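Local coordinates for protein acetone carboxylase alpha subunit (Xanthobacter autotrophicus Py2, PDB 5M45) that forms the alpha subunit of a multi-subunit carboxylase and belongs to the hydantoinase B/oxoprolinase family, at residues 63-74 with 240-251; 160-168 with 252-261. One frame throughout, in Å; residues are numbered along the deposited sequence.

How the contacts relate
Both contacts use helix 227-255: contact 1 takes residues 240-251 and contact 2 begins one residue later, so the two sites run on from each other with centres 15 Å apart. Contact 1 pairs this helix with helix 54-75, whereas contact 2 sets its C-terminal end and the start of helix 257-282 against the hairpin 160-168. A salt bridge of 2.7 Å from Arg63 NH1 to Glu254 OE1 ties them together, and Tyr260 packs on Leu64 and Val248. Neither contact supplies ligands to the manganese site of His150, Asp153 and His175, although Asp153 and His175 lie on the same two long strands that form the hairpin.

Contact 1. Residues 63-74 with 240-251; sequences RLRAGVVDARET and GCHMIRKLVEEV
This is a largely apolar helix-helix contact, in which residues 63-74 of helix 54-75 pack nearly antiparallel against residues 240-251 of helix 227-255, their axes 9.1 Å apart at 156°. No hydrogen bond crosses it. Small residues let the backbones approach: the CA atoms of Ala71 and Gly240 are 4.8 Å apart. Gly67 has no side chain to stand where Leu247 CD2 lies, 3.5 Å from Gly67 CA and also touching Arg63 O. Next to it, Ile244 sends CD1 between Ala71 CB (3.7 Å) and Val68 CG1. Leu64 CD2 lies 4.2 Å from both Val248 CG2 and Val251 CG2. Val251 CG2 also sits over the centre of one face of the Arg63 guanidinium, 3.9 Å from CZ. The bend at chi3 (71°) turns this group along the valine, and its charge is answered by Glu254. At the other end, the flexible Met243 chain bends at chi3 to bring CE against Thr74 CG2 (3.9 Å) and Asp70 OD2. Thr74 OG1 donates to Asp70 O. Phe92 of strand 90-95 touches Ala71 and Ile244, Tyr260 of helix 257-282 touches Leu64 and Val248, and another protein's chain packs against Ala66 and Met243.

Contact 2. Residues 160-168 with 252-261; sequences IFWEGELIG and VAEEGIEAYW
Trp162 swings its indole anti to the backbone N (chi1 -179°), which carries the ring out to Val252. The two side chains approach from opposite directions, and Val252 CG1 settles over the six-membered ring of Trp162, 3.4 Å from its centroid and 11° off the normal, a CH-pi contact. A branched valine suits this place, since CG1 can press on the indole while CG2 faces Ile167 CD1. The broad tryptophan spans the helix junction: its CH2 reaches Ala253, while CD1 lies 3.9 Å from Ile257 CG1. Glu163 CG lies over the opposite face, offset toward the rim.

Ile167 adopts a less usual torsion, with CG1 between backbone N and carbonyl carbon (chi1 60°). Its CD1 meets Ile257 CD1 tip to tip at 4.1 Å and lies equally close to Tyr260 CE2. Trp261 comes in from the side, with Ile167 CA at the edge of its ring, 3.9 Å from CZ3. The one polar link across the contact is a water that donates to Ile167 O (3.0 Å) and accepts from Tyr260 OH (2.7 Å). Tyrosine suits the place because its ring packs near Ile167 CD1 while its hydroxyl reaches that backbone O through the water.

Gly256, with positive phi, ends one helix and stands at the N-cap of the next; the backbone angles here bring the preceding carbonyl close, so glycine, with no side chain, fits. In the hairpin, a type I' turn from Trp162 to Glu165 includes Gly164, whose positive phi favours glycine, and Ile167 and Gly168 both face Ile160 in a classic beta bulge. Together they make a beta-hairpin end, belonging to the seven-stranded antiparallel sheet, packed against the junction where helix 227-255 ends and helix 257-282 begins.

Contact 1. Residues 63-74 with 240-251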
loop_
_atom_site.group_PDB
_atom_site.type_symbol
_atom_site.label_atom_id
_atom_site.label_comp_id
_atom_site.label_asym_id
_atom_site.label_seq_id
_atom_site.Cartn_x
_atom_site.Cartn_y
_atom_site.Cartn_z
ATOM N N ARG A 63 2.858 -27.529 -30.965
ATOM C CA ARG A 63 3.931 -26.556 -30.760
ATOM C C ARG A 63 3.658 -25.537 -29.652
ATOM O O ARG A 63 4.543 -25.229 -28.860
ATOM C CB ARG A 63 4.278 -25.839 -32.084
ATOM C CG ARG A 63 5.073 -26.712 -33.021
ATOM C CD ARG A 63 5.702 -25.905 -34.146
ATOM N NE ARG A 63 6.815 -25.040 -33.714
ATOM C CZ ARG A 63 7.396 -24.123 -34.499
ATOM N NH1 ARG A 63 7.004 -23.908 -35.755
ATOM N NH2 ARG A 63 8.398 -23.407 -34.032
ATOM N N LEU A 64 2.434 -25.024 -29.606
ATOM C CA LEU A 64 2.063 -23.983 -28.646
ATOM C C LEU A 64 1.855 -24.549 -27.228
ATOM O O LEU A 64 2.259 -23.908 -26.261
ATOM C CB LEU A 64 0.803 -23.242 -29.110
ATOM C CG LEU A 64 0.990 -22.448 -30.417
ATOM C CD1 LEU A 64 -0.388 -21.982 -30.951
ATOM C CD2 LEU A 64 1.950 -21.275 -30.256
ATOM N N ARG A 65 1.271 -25.747 -27.106
ATOM C CA ARG A 65 1.139 -26.373 -25.791
ATOM C C ARG A 65 2.544 -26.716 -25.227
ATOM O O ARG A 65 2.814 -26.481 -24.046
ATOM C CB ARG A 65 0.259 -27.628 -25.816
ATOM C CG ARG A 65 -0.093 -28.121 -24.404
ATOM C CD ARG A 65 -0.965 -29.368 -24.356
ATOM N NE ARG A 65 -0.300 -30.553 -24.939
ATOM C CZ ARG A 65 -0.693 -31.812 -24.817
ATOM N NH1 ARG A 65 -1.734 -32.157 -24.064
ATOM N NH2 ARG A 65 0.010 -32.770 -25.406
ATOM N N ALA A 66 3.423 -27.262 -26.065
ATOM C CA ALA A 66 4.813 -27.522 -25.665
ATOM C C ALA A 66 5.550 -26.218 -25.262
ATOM O O ALA A 66 6.334 -26.205 -24.305
ATOM C CB ALA A 66 5.579 -28.240 -26.782
ATOM N N GLY A 67 5.278 -25.137 -25.983
ATOM C CA GLY A 67 5.827 -23.832 -25.645
ATOM C C GLY A 67 5.467 -23.297 -24.272
ATOM O O GLY A 67 6.350 -22.856 -23.522
ATOM N N VAL A 68 4.177 -23.303 -23.943
ATOM C CA VAL A 68 3.741 -22.901 -22.590
ATOM C C VAL A 68 4.224 -23.833 -21.465
ATOM O O VAL A 68 4.608 -23.382 -20.385
ATOM C CB VAL A 68 2.208 -22.598 -22.462
ATOM C CG1 VAL A 68 1.819 -21.444 -23.365
ATOM C CG2 VAL A 68 1.363 -23.811 -22.793
ATOM N N VAL A 69 4.245 -25.134 -21.726
ATOM C CA VAL A 69 4.785 -26.115 -20.745
ATOM C C VAL A 69 6.284 -25.843 -20.505
ATOM O O VAL A 69 6.746 -25.819 -19.356
ATOM C CB VAL A 69 4.536 -27.568 -21.213
ATOM C CG1 VAL A 69 5.341 -28.570 -20.384
ATOM C CG2 VAL A 69 3.041 -27.878 -21.092
ATOM N N ASP A 70 7.024 -25.615 -21.600
ATOM C CA ASP A 70 8.445 -25.353 -21.538
ATOM C C ASP A 70 8.775 -24.022 -20.827
ATOM O O ASP A 70 9.781 -23.947 -20.102
ATOM C CB ASP A 70 9.081 -25.361 -22.927
ATOM C CG ASP A 70 10.613 -25.088 -22.877
ATOM O OD1 ASP A 70 11.354 -25.883 -22.278
ATOM O OD2 ASP A 70 11.044 -24.039 -23.412
ATOM N N ALA A 71 7.949 -23.004 -21.024
ATOM C CA ALA A 71 8.149 -21.739 -20.310
ATOM C C ALA A 71 8.103 -21.927 -18.773
ATOM O O ALA A 71 8.996 -21.428 -18.052
ATOM C CB ALA A 71 7.116 -20.721 -20.750
ATOM N N ARG A 72 7.107 -22.666 -18.283
ATOM C CA ARG A 72 7.026 -22.942 -16.856
ATOM C C ARG A 72 8.234 -23.765 -16.342
ATOM O O ARG A 72 8.860 -23.421 -15.328
ATOM C CB ARG A 72 5.708 -23.653 -16.521
ATOM C CG ARG A 72 5.609 -24.143 -15.076
ATOM C CD ARG A 72 4.163 -24.407 -14.714
ATOM N NE ARG A 72 3.997 -24.994 -13.387
ATOM C CZ ARG A 72 4.112 -26.291 -13.097
ATOM N NH1 ARG A 72 4.395 -27.191 -14.053
ATOM N NH2 ARG A 72 3.920 -26.703 -11.858
ATOM N N GLU A 73 8.547 -24.856 -17.041
ATOM C CA GLU A 73 9.630 -25.757 -16.636
ATOM C C GLU A 73 11.000 -25.052 -16.607
ATOM O O GLU A 73 11.813 -25.294 -15.708
ATOM C CB GLU A 73 9.640 -26.998 -17.575
ATOM C CG GLU A 73 10.823 -27.970 -17.434
ATOM C CD GLU A 73 10.821 -28.781 -16.144
ATOM O OE1 GLU A 73 9.777 -28.850 -15.466
ATOM O OE2 GLU A 73 11.891 -29.422 -15.855
ATOM N N THR A 74 11.244 -24.173 -17.580
ATOM C CA THR A 74 12.525 -23.457 -17.713
ATOM C C THR A 74 12.623 -22.211 -16.830
ATOM O O THR A 74 13.611 -22.038 -16.097
ATOM C CB THR A 74 12.729 -23.068 -19.201
ATOM O OG1 THR A 74 12.768 -24.273 -19.959
ATOM C CG2 THR A 74 14.022 -22.297 -19.450
ATOM N N GLY A 240 9.367 -16.094 -18.915
ATOM C CA GLY A 240 8.389 -16.958 -19.540
ATOM C C GLY A 240 7.456 -16.241 -20.531
ATOM O O GLY A 240 7.164 -16.781 -21.596
ATOM N N CYS A 241 7.016 -15.051 -20.186
ATOM C CA CYS A 241 6.219 -14.222 -21.108
ATOM C C CYS A 241 6.961 -13.981 -22.431
ATOM O O CYS A 241 6.370 -14.163 -23.498
ATOM C CB CYS A 241 5.804 -12.892 -20.472
ATOM S SG CYS A 241 4.555 -13.020 -19.145
ATOM N N HIS A 242 8.245 -13.595 -22.355
ATOM C CA HIS A 242 9.040 -13.309 -23.566
ATOM C C HIS A 242 9.418 -14.559 -24.367
ATOM O O HIS A 242 9.452 -14.490 -25.597
ATOM C CB HIS A 242 10.265 -12.406 -23.250
ATOM C CG HIS A 242 9.889 -10.975 -22.996
ATOM N ND1 HIS A 242 10.805 -10.019 -22.601
ATOM C CD2 HIS A 242 8.695 -10.345 -23.069
ATOM C CE1 HIS A 242 10.193 -8.852 -22.479
ATOM N NE2 HIS A 242 8.909 -9.030 -22.751
ATOM N N MET A 243 9.643 -15.688 -23.685
ATOM C CA MET A 243 9.829 -16.997 -24.360
ATOM C C MET A 243 8.594 -17.351 -25.207
ATOM O O MET A 243 8.721 -17.763 -26.368
ATOM C CB MET A 243 10.113 -18.132 -23.340
ATOM C CG MET A 243 11.480 -18.043 -22.664
ATOM S SD MET A 243 11.656 -19.170 -21.276
ATOM C CE MET A 243 11.719 -20.713 -22.164
ATOM N N ILE A 244 7.408 -17.156 -24.641
ATOM C CA ILE A 244 6.152 -17.478 -25.355
ATOM C C ILE A 244 5.897 -16.492 -26.503
ATOM O O ILE A 244 5.514 -16.921 -27.592
ATOM C CB ILE A 244 4.961 -17.597 -24.375
ATOM C CG1 ILE A 244 5.113 -18.857 -23.498
ATOM C CG2 ILE A 244 3.619 -17.638 -25.116
ATOM C CD1 ILE A 244 4.389 -18.733 -22.154
ATOM N N ARG A 245 6.089 -15.188 -26.268
ATOM C CA ARG A 245 5.962 -14.177 -27.353
ATOM C C ARG A 245 6.840 -14.545 -28.564
ATOM O O ARG A 245 6.392 -14.522 -29.710
ATOM C CB ARG A 245 6.298 -12.768 -26.865
ATOM C CG ARG A 245 6.067 -11.666 -27.928
ATOM C CD ARG A 245 6.498 -10.280 -27.435
ATOM N NE ARG A 245 7.929 -10.263 -27.140
ATOM C CZ ARG A 245 8.572 -9.278 -26.515
ATOM N NH1 ARG A 245 7.946 -8.178 -26.097
ATOM N NH2 ARG A 245 9.884 -9.387 -26.315
ATOM N N LYS A 246 8.079 -14.904 -28.292
ATOM C CA LYS A 246 9.004 -15.290 -29.358
ATOM C C LYS A 246 8.524 -16.527 -30.118
ATOM O O LYS A 246 8.570 -16.575 -31.350
ATOM C CB LYS A 246 10.373 -15.521 -28.773
ATOM C CG LYS A 246 11.461 -15.795 -29.799
ATOM C CD LYS A 246 12.779 -15.899 -29.038
ATOM C CE LYS A 246 13.713 -16.973 -29.583
ATOM N NZ LYS A 246 14.895 -16.328 -30.218
ATOM N N LEU A 247 8.068 -17.535 -29.384
ATOM C CA LEU A 247 7.526 -18.748 -30.021
ATOM C C LEU A 247 6.289 -18.444 -30.913
ATOM O O LEU A 247 6.196 -18.953 -32.050
ATOM C CB LEU A 247 7.212 -19.818 -28.984
ATOM C CG LEU A 247 6.475 -21.027 -29.591
ATOM C CD1 LEU A 247 7.443 -21.862 -30.411
ATOM C CD2 LEU A 247 5.796 -21.852 -28.562
ATOM N N VAL A 248 5.378 -17.602 -30.438
ATOM C CA VAL A 248 4.210 -17.221 -31.260
ATOM C C VAL A 248 4.671 -16.534 -32.570
ATOM O O VAL A 248 4.174 -16.870 -33.648
ATOM C CB VAL A 248 3.154 -16.375 -30.487
ATOM C CG1 VAL A 248 2.065 -15.817 -31.414
ATOM C CG2 VAL A 248 2.519 -17.243 -29.376
ATOM N N GLU A 249 5.635 -15.628 -32.475
ATOM C CA GLU A 249 6.181 -14.951 -33.666
ATOM C C GLU A 249 6.775 -15.970 -34.675
ATOM O O GLU A 249 6.582 -15.816 -35.866
ATOM C CB GLU A 249 7.229 -13.880 -33.273
ATOM C CG GLU A 249 6.608 -12.628 -32.636
ATOM C CD GLU A 249 7.635 -11.679 -31.942
ATOM O OE1 GLU A 249 8.816 -12.083 -31.779
ATOM O OE2 GLU A 249 7.266 -10.528 -31.532
ATOM N N GLU A 250 7.483 -16.993 -34.181
ATOM C CA GLU A 250 8.059 -18.038 -35.023
ATOM C C GLU A 250 6.997 -18.908 -35.694
ATOM O O GLU A 250 7.116 -19.228 -36.878
ATOM C CB GLU A 250 9.032 -18.928 -34.217
ATOM C CG GLU A 250 10.376 -18.239 -33.940
ATOM C CD GLU A 250 11.227 -18.844 -32.830
ATOM O OE1 GLU A 250 10.810 -19.835 -32.181
ATOM O OE2 GLU A 250 12.342 -18.283 -32.576
ATOM N N VAL A 251 5.979 -19.292 -34.933
ATOM C CA VAL A 251 4.858 -20.093 -35.442
ATOM C C VAL A 251 4.100 -19.338 -36.520
ATOM O O VAL A 251 3.793 -19.909 -37.566
ATOM C CB VAL A 251 3.924 -20.559 -34.283
ATOM C CG1 VAL A 251 2.618 -21.114 -34.794
ATOM C CG2 VAL A 251 4.639 -21.616 -33.443
#

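Contact 2. Residues 160-168 with 252-261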
loop_
_atom_site.group_PDB
_atom_site.type_symbol
_atom_site.label_atom_id
_atom_site.label_comp_id
_atom_site.label_asym_id
_atom_site.label_seq_id
_atom_site.Cartn_x
_atom_site.Cartn_y
_atom_site.Cartn_z
ATOM N N ILE A 160 0.930 -9.213 -27.546
ATOM C CA ILE A 160 1.621 -9.809 -28.703
ATOM C C ILE A 160 1.141 -9.157 -29.998
ATOM O O ILE A 160 -0.062 -9.125 -30.269
ATOM C CB ILE A 160 1.382 -11.345 -28.756
ATOM C CG1 ILE A 160 1.810 -11.980 -27.422
ATOM C CG2 ILE A 160 2.117 -11.946 -29.945
ATOM C CD1 ILE A 160 1.460 -13.457 -27.246
ATOM N N PHE A 161 2.087 -8.652 -30.794
ATOM C CA PHE A 161 1.837 -7.919 -32.046
ATOM C C PHE A 161 2.378 -8.682 -33.271
ATOM O O PHE A 161 3.335 -9.431 -33.176
ATOM C CB PHE A 161 2.464 -6.500 -31.972
ATOM C CG PHE A 161 1.630 -5.497 -31.186
ATOM C CD1 PHE A 161 1.624 -5.504 -29.807
ATOM C CD2 PHE A 161 0.885 -4.526 -31.854
ATOM C CE1 PHE A 161 0.879 -4.559 -29.081
ATOM C CE2 PHE A 161 0.118 -3.614 -31.145
ATOM C CZ PHE A 161 0.126 -3.609 -29.758
ATOM N N TRP A 162 1.711 -8.525 -34.401
ATOM C CA TRP A 162 2.155 -9.051 -35.686
ATOM C C TRP A 162 1.913 -7.954 -36.725
ATOM O O TRP A 162 0.781 -7.503 -36.917
ATOM C CB TRP A 162 1.417 -10.341 -36.089
ATOM C CG TRP A 162 1.903 -10.880 -37.423
ATOM C CD1 TRP A 162 1.228 -10.835 -38.636
ATOM C CD2 TRP A 162 3.152 -11.507 -37.698
ATOM N NE1 TRP A 162 2.001 -11.389 -39.630
ATOM C CE2 TRP A 162 3.182 -11.811 -39.083
ATOM C CE3 TRP A 162 4.246 -11.848 -36.912
ATOM C CZ2 TRP A 162 4.263 -12.442 -39.686
ATOM C CZ3 TRP A 162 5.341 -12.484 -37.538
ATOM C CH2 TRP A 162 5.325 -12.786 -38.893
ATOM N N GLU A 163 3.001 -7.522 -37.367
ATOM C CA GLU A 163 2.956 -6.444 -38.363
ATOM C C GLU A 163 2.180 -5.216 -37.909
ATOM O O GLU A 163 1.347 -4.691 -38.624
ATOM C CB GLU A 163 2.457 -6.999 -39.698
ATOM C CG GLU A 163 3.614 -7.768 -40.354
ATOM C CD GLU A 163 3.262 -8.472 -41.640
ATOM O OE1 GLU A 163 2.076 -8.365 -42.058
ATOM O OE2 GLU A 163 4.182 -9.149 -42.210
ATOM N N GLY A 164 2.468 -4.777 -36.692
ATOM C CA GLY A 164 1.904 -3.570 -36.131
ATOM C C GLY A 164 0.523 -3.666 -35.530
ATOM O O GLY A 164 0.007 -2.666 -35.086
ATOM N N GLU A 165 -0.084 -4.841 -35.493
ATOM C CA GLU A 165 -1.427 -5.010 -34.920
ATOM C C GLU A 165 -1.422 -6.080 -33.819
ATOM O O GLU A 165 -0.620 -7.002 -33.845
ATOM C CB GLU A 165 -2.433 -5.386 -36.016
ATOM C CG GLU A 165 -2.487 -4.445 -37.224
ATOM C CD GLU A 165 -3.522 -4.902 -38.238
ATOM O OE1 GLU A 165 -3.242 -5.906 -38.923
ATOM O OE2 GLU A 165 -4.646 -4.339 -38.317
ATOM N N LEU A 166 -2.328 -5.942 -32.856
ATOM C CA LEU A 166 -2.400 -6.855 -31.711
ATOM C C LEU A 166 -3.101 -8.141 -32.110
ATOM O O LEU A 166 -4.209 -8.087 -32.681
ATOM C CB LEU A 166 -3.141 -6.194 -30.529
ATOM C CG LEU A 166 -3.115 -6.960 -29.179
ATOM C CD1 LEU A 166 -3.020 -6.003 -28.003
ATOM C CD2 LEU A 166 -4.332 -7.843 -29.007
ATOM N N ILE A 167 -2.479 -9.275 -31.809
ATOM C CA ILE A 167 -3.032 -10.575 -32.116
ATOM C C ILE A 167 -3.227 -11.484 -30.887
ATOM O O ILE A 167 -3.758 -12.595 -31.029
ATOM C CB ILE A 167 -2.215 -11.328 -33.205
ATOM C CG1 ILE A 167 -0.770 -11.564 -32.761
ATOM C CG2 ILE A 167 -2.200 -10.531 -34.512
ATOM C CD1 ILE A 167 -0.114 -12.768 -33.444
ATOM N N GLY A 168 -2.884 -11.009 -29.698
ATOM C CA GLY A 168 -2.993 -11.828 -28.478
ATOM C C GLY A 168 -2.285 -11.214 -27.287
ATOM O O GLY A 168 -1.831 -10.053 -27.340
ATOM N N VAL A 252 3.818 -18.061 -36.295
ATOM C CA VAL A 252 3.150 -17.241 -37.307
ATOM C C VAL A 252 4.014 -17.103 -38.582
ATOM O O VAL A 252 3.507 -17.229 -39.701
ATOM C CB VAL A 252 2.754 -15.857 -36.750
ATOM C CG1 VAL A 252 2.278 -14.922 -37.876
ATOM C CG2 VAL A 252 1.672 -16.017 -35.680
ATOM N N ALA A 253 5.308 -16.839 -38.413
ATOM C CA ALA A 253 6.246 -16.744 -39.555
ATOM C C ALA A 253 6.235 -18.028 -40.364
ATOM O O ALA A 253 6.180 -17.976 -41.568
ATOM C CB ALA A 253 7.650 -16.436 -39.080
ATOM N N GLU A 254 6.283 -19.175 -39.700
ATOM C CA GLU A 254 6.307 -20.466 -40.382
ATOM C C GLU A 254 4.956 -20.924 -41.001
ATOM O O GLU A 254 4.958 -21.427 -42.108
ATOM C CB GLU A 254 6.871 -21.568 -39.479
ATOM C CG GLU A 254 6.891 -22.928 -40.213
ATOM C CD GLU A 254 7.699 -24.033 -39.531
ATOM O OE1 GLU A 254 7.824 -23.969 -38.290
ATOM O OE2 GLU A 254 8.181 -24.976 -40.252
ATOM N N GLU A 255 3.835 -20.796 -40.289
ATOM C CA GLU A 255 2.522 -21.320 -40.765
ATOM C C GLU A 255 1.563 -20.287 -41.324
ATOM O O GLU A 255 0.536 -20.656 -41.918
ATOM C CB GLU A 255 1.794 -22.075 -39.650
ATOM C CG GLU A 255 2.585 -23.155 -38.945
ATOM C CD GLU A 255 3.116 -24.234 -39.903
ATOM O OE1 GLU A 255 2.538 -24.451 -41.001
ATOM O OE2 GLU A 255 4.100 -24.898 -39.576
ATOM N N GLY A 256 1.873 -19.007 -41.134
ATOM C CA GLY A 256 1.046 -17.916 -41.637
ATOM C C GLY A 256 0.042 -17.428 -40.615
ATOM O O GLY A 256 -0.488 -18.211 -39.816
ATOM N N ILE A 257 -0.192 -16.130 -40.631
ATOM C CA ILE A 257 -1.109 -15.479 -39.687
ATOM C C ILE A 257 -2.558 -15.964 -39.839
ATOM O O ILE A 257 -3.256 -16.070 -38.835
ATOM C CB ILE A 257 -1.001 -13.911 -39.748
ATOM C CG1 ILE A 257 -1.869 -13.227 -38.670
ATOM C CG2 ILE A 257 -1.464 -13.359 -41.105
ATOM C CD1 ILE A 257 -1.521 -13.574 -37.220
ATOM N N GLU A 258 -2.998 -16.306 -41.045
ATOM C CA GLU A 258 -4.419 -16.702 -41.244
ATOM C C GLU A 258 -4.768 -17.977 -40.464
ATOM O O GLU A 258 -5.826 -18.048 -39.838
ATOM C CB GLU A 258 -4.784 -16.949 -42.718
ATOM C CG GLU A 258 -4.553 -15.764 -43.641
ATOM C CD GLU A 258 -5.626 -14.749 -43.513
ATOM O OE1 GLU A 258 -6.607 -14.903 -44.306
ATOM O OE2 GLU A 258 -5.487 -13.798 -42.692
ATOM N N ALA A 259 -3.883 -18.971 -40.523
ATOM C CA ALA A 259 -4.083 -20.199 -39.779
ATOM C C ALA A 259 -4.044 -19.963 -38.252
ATOM O O ALA A 259 -4.892 -20.502 -37.526
ATOM C CB ALA A 259 -3.050 -21.244 -40.178
ATOM N N TYR A 260 -3.067 -19.185 -37.770
ATOM C CA TYR A 260 -2.984 -18.886 -36.336
ATOM C C TYR A 260 -4.231 -18.134 -35.862
ATOM O O TYR A 260 -4.758 -18.438 -34.791
ATOM C CB TYR A 260 -1.722 -18.061 -35.990
ATOM C CG TYR A 260 -1.630 -17.737 -34.521
ATOM C CD1 TYR A 260 -1.010 -18.620 -33.639
ATOM C CD2 TYR A 260 -2.194 -16.575 -33.995
ATOM C CE1 TYR A 260 -0.952 -18.359 -32.285
ATOM C CE2 TYR A 260 -2.123 -16.300 -32.640
ATOM C CZ TYR A 260 -1.522 -17.199 -31.777
ATOM O OH TYR A 260 -1.456 -16.974 -30.412
ATOM N N TRP A 261 -4.664 -17.156 -36.648
ATOM C CA TRP A 261 -5.860 -16.330 -36.340
ATOM C C TRP A 261 -7.133 -17.189 -36.229
ATOM O O TRP A 261 -7.957 -16.981 -35.313
ATOM C CB TRP A 261 -5.983 -15.191 -37.363
ATOM C CG TRP A 261 -6.982 -14.081 -37.051
ATOM C CD1 TRP A 261 -8.133 -13.793 -37.731
ATOM C CD2 TRP A 261 -6.896 -13.108 -35.999
ATOM N NE1 TRP A 261 -8.766 -12.715 -37.149
ATOM C CE2 TRP A 261 -8.028 -12.272 -36.094
ATOM C CE3 TRP A 261 -5.974 -12.860 -34.988
ATOM C CZ2 TRP A 261 -8.264 -11.218 -35.217
ATOM C CZ3 TRP A 261 -6.201 -11.795 -34.109
ATOM C CH2 TRP A 261 -7.332 -10.984 -34.246
HETATM O O HOH W 1 -3.350 -15.160 -29.628
#